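Local coordinates for protein HdaB,HdaA (Adhesin), HUS-associated diffuse adherence (Escherichia coli, PDB 5D55) that probably serves as the minor tip subunit of the E. coli Hda (AAF/IV) chaperone-usher pilus, with an inferred part in adhesion and biofilm formation, at residues 26-31 with 108-113; 74-79 with 120-125. One frame throughout, in Å; residues are numbered along the deposited sequence.

Interaction 1 (26-31 with 108-113); sequences LHDGVK and EVDGNQ
The Asn112 amide stands nearly perpendicular to the His27 ring, with 87° between their planes. His27 opens a type II beta turn, His27 to Val30, which the bonds described here hold against the chain that leaves strand 102-109. The His27 and Asn112 side chains lie side by side and point the same way, His27 ND1 staying 4.0 Å from Asn112 OD1. That oxygen instead takes the backbone N of Asp28, at 2.9 Å and nearly straight (171°). The donor is tilted somewhat out of the amide carbonyl plane. A second flat group, the Asp28 carboxylate, uses the anti lone pair of OD1, away from OD2, to receive Gly111 N at 2.6 Å. Asp28 CG is anti to the backbone N (chi1 175°), and from there OD1 reaches across to Gly111 N.

Gly29 takes the third turn position with positive phi. The site lies in the HdaB part, on the surface. At one end Leu26 and Gln113 form an antiparallel hydrogen-bonded pair. At the other end Lys31 and Glu108 form a non-hydrogen-bonded pair. Between them Val109 is bound through both backbone polar atoms: its O accepts Gly29 N at 2.8 Å, and its N donates to Val30 O at 2.9 Å.

The Val109 side chain points toward 26-31. CG2 packs on Leu26 CD1 and Val30 CB, and CB sits near His27 O.

Asp28 OD1 and Asp110 OD1 come close together, but Arg77 NH1 lies near both and probably offsets their repulsion. Asn112 ND2 makes a weak hydrogen bond to a citrate, probably from the crystallisation liquor. A water donates to Gly29 O at 2.6 Å and, weakly, to Glu108 OE2 at 3.1 Å.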
loop_
_atom_site.group_PDB
_atom_site.type_symbol
_atom_site.label_atom_id
_atom_site.label_comp_id
_atom_site.label_asym_id
_atom_site.label_seq_id
_atom_site.Cartn_x
_atom_site.Cartn_y
_atom_site.Cartn_z
ATOM N N LEU B 26 23.685 -29.589 -2.528
ATOM C CA LEU B 26 22.722 -28.772 -3.243
ATOM C C LEU B 26 23.402 -27.787 -4.187
ATOM O O LEU B 26 24.160 -26.911 -3.757
ATOM C CB LEU B 26 21.767 -28.071 -2.267
ATOM C CG LEU B 26 21.102 -28.958 -1.201
ATOM C CD1 LEU B 26 20.084 -28.161 -0.368
ATOM C CD2 LEU B 26 20.437 -30.166 -1.845
ATOM N N HIS B 27 23.135 -27.980 -5.478
ATOM C CA HIS B 27 23.575 -27.073 -6.529
ATOM C C HIS B 27 22.859 -25.738 -6.393
ATOM O O HIS B 27 21.707 -25.681 -5.960
ATOM C CB HIS B 27 23.275 -27.671 -7.910
ATOM C CG HIS B 27 24.197 -28.782 -8.313
ATOM N ND1 HIS B 27 25.429 -28.556 -8.889
ATOM C CD2 HIS B 27 24.053 -30.128 -8.253
ATOM C CE1 HIS B 27 26.011 -29.713 -9.152
ATOM N NE2 HIS B 27 25.193 -30.682 -8.783
ATOM N N ASP B 28 23.549 -24.662 -6.762
ATOM C CA ASP B 28 22.932 -23.351 -6.865
ATOM C C ASP B 28 21.670 -23.450 -7.727
ATOM O O ASP B 28 21.652 -24.150 -8.737
ATOM C CB ASP B 28 23.924 -22.371 -7.514
ATOM C CG ASP B 28 23.315 -21.009 -7.776
ATOM O OD1 ASP B 28 23.374 -20.147 -6.874
ATOM O OD2 ASP B 28 22.780 -20.795 -8.884
ATOM N N GLY B 29 20.618 -22.751 -7.328
ATOM C CA GLY B 29 19.388 -22.746 -8.108
ATOM C C GLY B 29 18.367 -23.799 -7.698
ATOM O O GLY B 29 17.207 -23.720 -8.104
ATOM N N VAL B 30 18.778 -24.783 -6.899
ATOM C CA VAL B 30 17.861 -25.867 -6.498
ATOM C C VAL B 30 16.661 -25.293 -5.733
ATOM O O VAL B 30 16.835 -24.534 -4.777
ATOM C CB VAL B 30 18.583 -26.971 -5.676
ATOM C CG1 VAL B 30 17.588 -27.886 -4.977
ATOM C CG2 VAL B 30 19.514 -27.779 -6.574
ATOM N N LYS B 31 15.453 -25.654 -6.166
ATOM C CA LYS B 31 14.222 -25.091 -5.600
ATOM C C LYS B 31 13.850 -25.787 -4.297
ATOM O O LYS B 31 13.671 -27.014 -4.265
ATOM C CB LYS B 31 13.072 -25.177 -6.610
ATOM C CG LYS B 31 13.279 -24.342 -7.869
ATOM C CD LYS B 31 12.366 -24.822 -8.993
ATOM C CE LYS B 31 12.315 -23.823 -10.143
ATOM N NZ LYS B 31 11.407 -24.337 -11.228
ATOM N N GLU B 108 15.321 -20.558 -3.612
ATOM C CA GLU B 108 16.346 -21.399 -4.231
ATOM C C GLU B 108 17.630 -21.369 -3.429
ATOM O O GLU B 108 17.921 -20.383 -2.753
ATOM C CB GLU B 108 16.627 -20.952 -5.663
ATOM C CG GLU B 108 15.416 -21.078 -6.596
ATOM C CD GLU B 108 15.736 -20.737 -8.041
ATOM O OE1 GLU B 108 16.846 -20.224 -8.316
ATOM O OE2 GLU B 108 14.872 -20.990 -8.906
ATOM N N VAL B 109 18.409 -22.442 -3.539
ATOM C CA VAL B 109 19.723 -22.503 -2.931
ATOM C C VAL B 109 20.611 -21.461 -3.618
ATOM O O VAL B 109 20.707 -21.423 -4.846
ATOM C CB VAL B 109 20.336 -23.913 -3.086
ATOM C CG1 VAL B 109 21.724 -23.948 -2.502
ATOM C CG2 VAL B 109 19.436 -24.953 -2.397
ATOM N N ASP B 110 21.250 -20.622 -2.818
ATOM C CA ASP B 110 22.079 -19.534 -3.355
ATOM C C ASP B 110 23.555 -19.936 -3.262
ATOM O O ASP B 110 24.182 -19.788 -2.213
ATOM C CB ASP B 110 21.778 -18.241 -2.594
ATOM C CG ASP B 110 22.458 -17.010 -3.203
ATOM O OD1 ASP B 110 22.984 -17.091 -4.332
ATOM O OD2 ASP B 110 22.466 -15.956 -2.537
ATOM N N GLY B 111 24.083 -20.474 -4.357
ATOM C CA GLY B 111 25.459 -20.990 -4.404
ATOM C C GLY B 111 25.548 -22.459 -4.003
ATOM O O GLY B 111 24.847 -22.905 -3.083
ATOM N N ASN B 112 26.397 -23.217 -4.694
ATOM C CA ASN B 112 26.622 -24.635 -4.361
ATOM C C ASN B 112 26.892 -24.821 -2.860
ATOM O O ASN B 112 27.762 -24.150 -2.300
ATOM C CB ASN B 112 27.802 -25.194 -5.158
ATOM C CG ASN B 112 27.479 -25.446 -6.627
ATOM O OD1 ASN B 112 26.401 -25.114 -7.129
ATOM N ND2 ASN B 112 28.443 -26.030 -7.334
ATOM N N GLN B 113 26.152 -25.717 -2.205
ATOM C CA GLN B 113 26.277 -25.879 -0.749
ATOM C C GLN B 113 26.075 -27.312 -0.296
ATOM O O GLN B 113 25.117 -27.978 -0.715
ATOM C CB GLN B 113 25.256 -25.007 -0.001
ATOM C CG GLN B 113 25.573 -23.512 0.071
ATOM C CD GLN B 113 24.347 -22.708 0.462
ATOM O OE1 GLN B 113 23.958 -22.669 1.635
ATOM N NE2 GLN B 113 23.719 -22.079 -0.524
HETATM O O HOH W 1 16.306 -23.291 -10.488
#

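Interaction 2 (74-79 with 120-125); sequences LRIRIG and YLFSVS
Two sheets of the HdaB beta sandwich meet here, consistent with the immunoglobulin-like fold of chaperone-usher pilus subunits. Residues 74-79 lie on strand 73-79 of one sheet and residues 120-125 on strand 118-132 of the other. The axes of the two segments pass 9.9 Å apart and their directions differ by 25°, so they run roughly parallel. Alternate side chains meet across the gap: Leu74, Ile76 and Ile78 from one strand, Tyr120, Phe122 and Val124 from the other.

Leu74 meets both aromatic rings. Its CB touches Tyr120 CE1 at 3.6 Å, and its CD2 sits over one face of the Tyr120 ring. The same CD2 reaches the edge of the Phe122 ring, near its plane, 4.0 Å from CE1. With CG anti to the backbone N (chi1 164°), Leu74 extends toward 120-125, and CD2 can touch one ring's face and the other's edge. Ile76 CD1 touches Phe122 CD1 at 4.0 Å. Next along, Ile78 CD1 meets Val124 CG1 at 4.2 Å.

Leu32 of strand 31-38 packs on Leu74, Ile76 and Phe122, and Ile107 of strand 102-109 on Ile76, Ile78 and Val124. The hydroxyl of Tyr120 bonds to the backbone O of His116. Residues 120-125 also pair antiparallel with a strand of the second subunit, where Thr146, Thr148 and Val153 come from the fused HdaA segment; this pairing belongs to the engineered construct.

The side-chain contacts between the two segments are apolar. The contact therefore rests on van der Waals packing and burial of apolar surface, while the backbones pair with other strands, including one of the second subunit.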
loop_
_atom_site.group_PDB
_atom_site.type_symbol
_atom_site.label_atom_id
_atom_site.label_comp_id
_atom_site.label_asym_id
_atom_site.label_seq_id
_atom_site.Cartn_x
_atom_site.Cartn_y
_atom_site.Cartn_z
ATOM N N LEU B 74 22.076 -22.041 5.959
ATOM C CA LEU B 74 21.728 -22.263 4.565
ATOM C C LEU B 74 21.554 -20.908 3.891
ATOM O O LEU B 74 20.865 -20.044 4.419
ATOM C CB LEU B 74 20.428 -23.065 4.454
ATOM C CG LEU B 74 19.692 -23.080 3.106
ATOM C CD1 LEU B 74 20.474 -23.839 2.032
ATOM C CD2 LEU B 74 18.303 -23.667 3.287
ATOM N N ARG B 75 22.174 -20.732 2.728
ATOM C CA ARG B 75 22.087 -19.466 2.006
ATOM C C ARG B 75 21.039 -19.606 0.910
ATOM O O ARG B 75 21.115 -20.532 0.090
ATOM C CB ARG B 75 23.445 -19.066 1.399
ATOM C CG ARG B 75 24.451 -18.418 2.361
ATOM C CD ARG B 75 25.214 -19.465 3.199
ATOM N NE ARG B 75 26.231 -18.864 4.071
ATOM C CZ ARG B 75 26.898 -19.522 5.025
ATOM N NH1 ARG B 75 26.668 -20.812 5.255
ATOM N NH2 ARG B 75 27.799 -18.884 5.762
ATOM N N ILE B 76 20.059 -18.703 0.916
ATOM C CA ILE B 76 18.945 -18.767 -0.040
ATOM C C ILE B 76 18.728 -17.464 -0.780
ATOM O O ILE B 76 19.168 -16.422 -0.320
ATOM C CB ILE B 76 17.619 -19.174 0.638
ATOM C CG1 ILE B 76 17.300 -18.253 1.824
ATOM C CG2 ILE B 76 17.662 -20.644 1.006
ATOM C CD1 ILE B 76 15.880 -18.366 2.346
ATOM N N ARG B 77 18.062 -17.542 -1.935
ATOM C CA ARG B 77 17.657 -16.358 -2.708
ATOM C C ARG B 77 16.266 -16.620 -3.287
ATOM O O ARG B 77 15.837 -17.769 -3.342
ATOM C CB ARG B 77 18.643 -16.084 -3.856
ATOM C CG ARG B 77 18.709 -17.184 -4.919
ATOM C CD ARG B 77 19.350 -16.664 -6.201
ATOM N NE ARG B 77 19.385 -17.667 -7.267
ATOM C CZ ARG B 77 20.425 -18.464 -7.517
ATOM N NH1 ARG B 77 21.527 -18.387 -6.784
ATOM N NH2 ARG B 77 20.362 -19.341 -8.503
ATOM N N ILE B 78 15.572 -15.564 -3.715
ATOM C CA ILE B 78 14.352 -15.741 -4.526
ATOM C C ILE B 78 14.770 -16.066 -5.955
ATOM O O ILE B 78 15.697 -15.437 -6.492
ATOM C CB ILE B 78 13.476 -14.460 -4.542
ATOM C CG1 ILE B 78 13.116 -14.031 -3.116
ATOM C CG2 ILE B 78 12.194 -14.657 -5.401
ATOM C CD1 ILE B 78 12.119 -14.980 -2.438
ATOM N N GLY B 79 14.110 -17.054 -6.564
ATOM C CA GLY B 79 14.327 -17.377 -7.969
ATOM C C GLY B 79 13.045 -17.357 -8.787
ATOM O O GLY B 79 11.944 -17.111 -8.261
ATOM N N TYR B 120 14.700 -25.890 8.434
ATOM C CA TYR B 120 14.981 -24.517 8.054
ATOM C C TYR B 120 13.676 -23.798 7.729
ATOM O O TYR B 120 12.908 -24.263 6.892
ATOM C CB TYR B 120 15.886 -24.498 6.818
ATOM C CG TYR B 120 17.271 -25.054 7.055
ATOM C CD1 TYR B 120 18.328 -24.205 7.387
ATOM C CD2 TYR B 120 17.532 -26.426 6.958
ATOM C CE1 TYR B 120 19.619 -24.696 7.605
ATOM C CE2 TYR B 120 18.829 -26.930 7.184
ATOM C CZ TYR B 120 19.865 -26.048 7.508
ATOM O OH TYR B 120 21.154 -26.512 7.726
ATOM N N LEU B 121 13.451 -22.661 8.375
ATOM C CA LEU B 121 12.225 -21.882 8.192
ATOM C C LEU B 121 12.414 -20.705 7.222
ATOM O O LEU B 121 13.262 -19.826 7.445
ATOM C CB LEU B 121 11.722 -21.390 9.551
ATOM C CG LEU B 121 10.423 -20.586 9.552
ATOM C CD1 LEU B 121 9.212 -21.510 9.529
ATOM C CD2 LEU B 121 10.372 -19.636 10.749
ATOM N N PHE B 122 11.647 -20.707 6.133
ATOM C CA PHE B 122 11.678 -19.603 5.174
ATOM C C PHE B 122 10.509 -18.664 5.445
ATOM O O PHE B 122 9.363 -19.121 5.548
ATOM C CB PHE B 122 11.544 -20.090 3.727
ATOM C CG PHE B 122 12.439 -21.241 3.351
ATOM C CD1 PHE B 122 13.745 -21.344 3.828
ATOM C CD2 PHE B 122 11.983 -22.184 2.448
ATOM C CE1 PHE B 122 14.561 -22.404 3.438
ATOM C CE2 PHE B 122 12.782 -23.244 2.054
ATOM C CZ PHE B 122 14.077 -23.351 2.552
ATOM N N SER B 123 10.799 -17.365 5.549
ATOM C CA SER B 123 9.780 -16.322 5.680
ATOM C C SER B 123 9.945 -15.357 4.526
ATOM O O SER B 123 11.056 -14.863 4.284
ATOM C CB SER B 123 9.931 -15.552 6.991
ATOM O OG SER B 123 9.100 -14.400 7.011
ATOM N N VAL B 124 8.851 -15.094 3.817
ATOM C CA VAL B 124 8.877 -14.153 2.686
ATOM C C VAL B 124 7.723 -13.168 2.805
ATOM O O VAL B 124 6.684 -13.469 3.416
ATOM C CB VAL B 124 8.819 -14.872 1.296
ATOM C CG1 VAL B 124 10.047 -15.771 1.097
ATOM C CG2 VAL B 124 7.556 -15.684 1.180
ATOM N N SER B 125 7.924 -11.980 2.245
ATOM C CA SER B 125 6.884 -10.968 2.214
ATOM C C SER B 125 6.783 -10.451 0.790
ATOM O O SER B 125 7.711 -10.624 -0.011
ATOM C CB SER B 125 7.181 -9.831 3.194
ATOM O OG SER B 125 7.126 -10.303 4.519
#

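How the interactions relate
The centres of the two interactions are 11 Å apart, and both reach the same sheet, where strands 102-109 and 73-79 are neighbours. Interaction 1 lies at the surface and is mainly polar; interaction 2 is buried and apolar. Strand 73-79 joins them through its opposite faces: Ile76 turns into the sandwich, while Arg77 turns outward. Arg77 NH1 forms salt bridges with Asp28 OD1, at 2.6 Å, and with Asp110 OD1, and Arg77 O probably accepts Glu108 N at 2.8 Å. Ile76 CB also packs against Glu108 O at 3.6 Å. The four segments alternate along the chain, and all lie within the range of the AfaD invasin family.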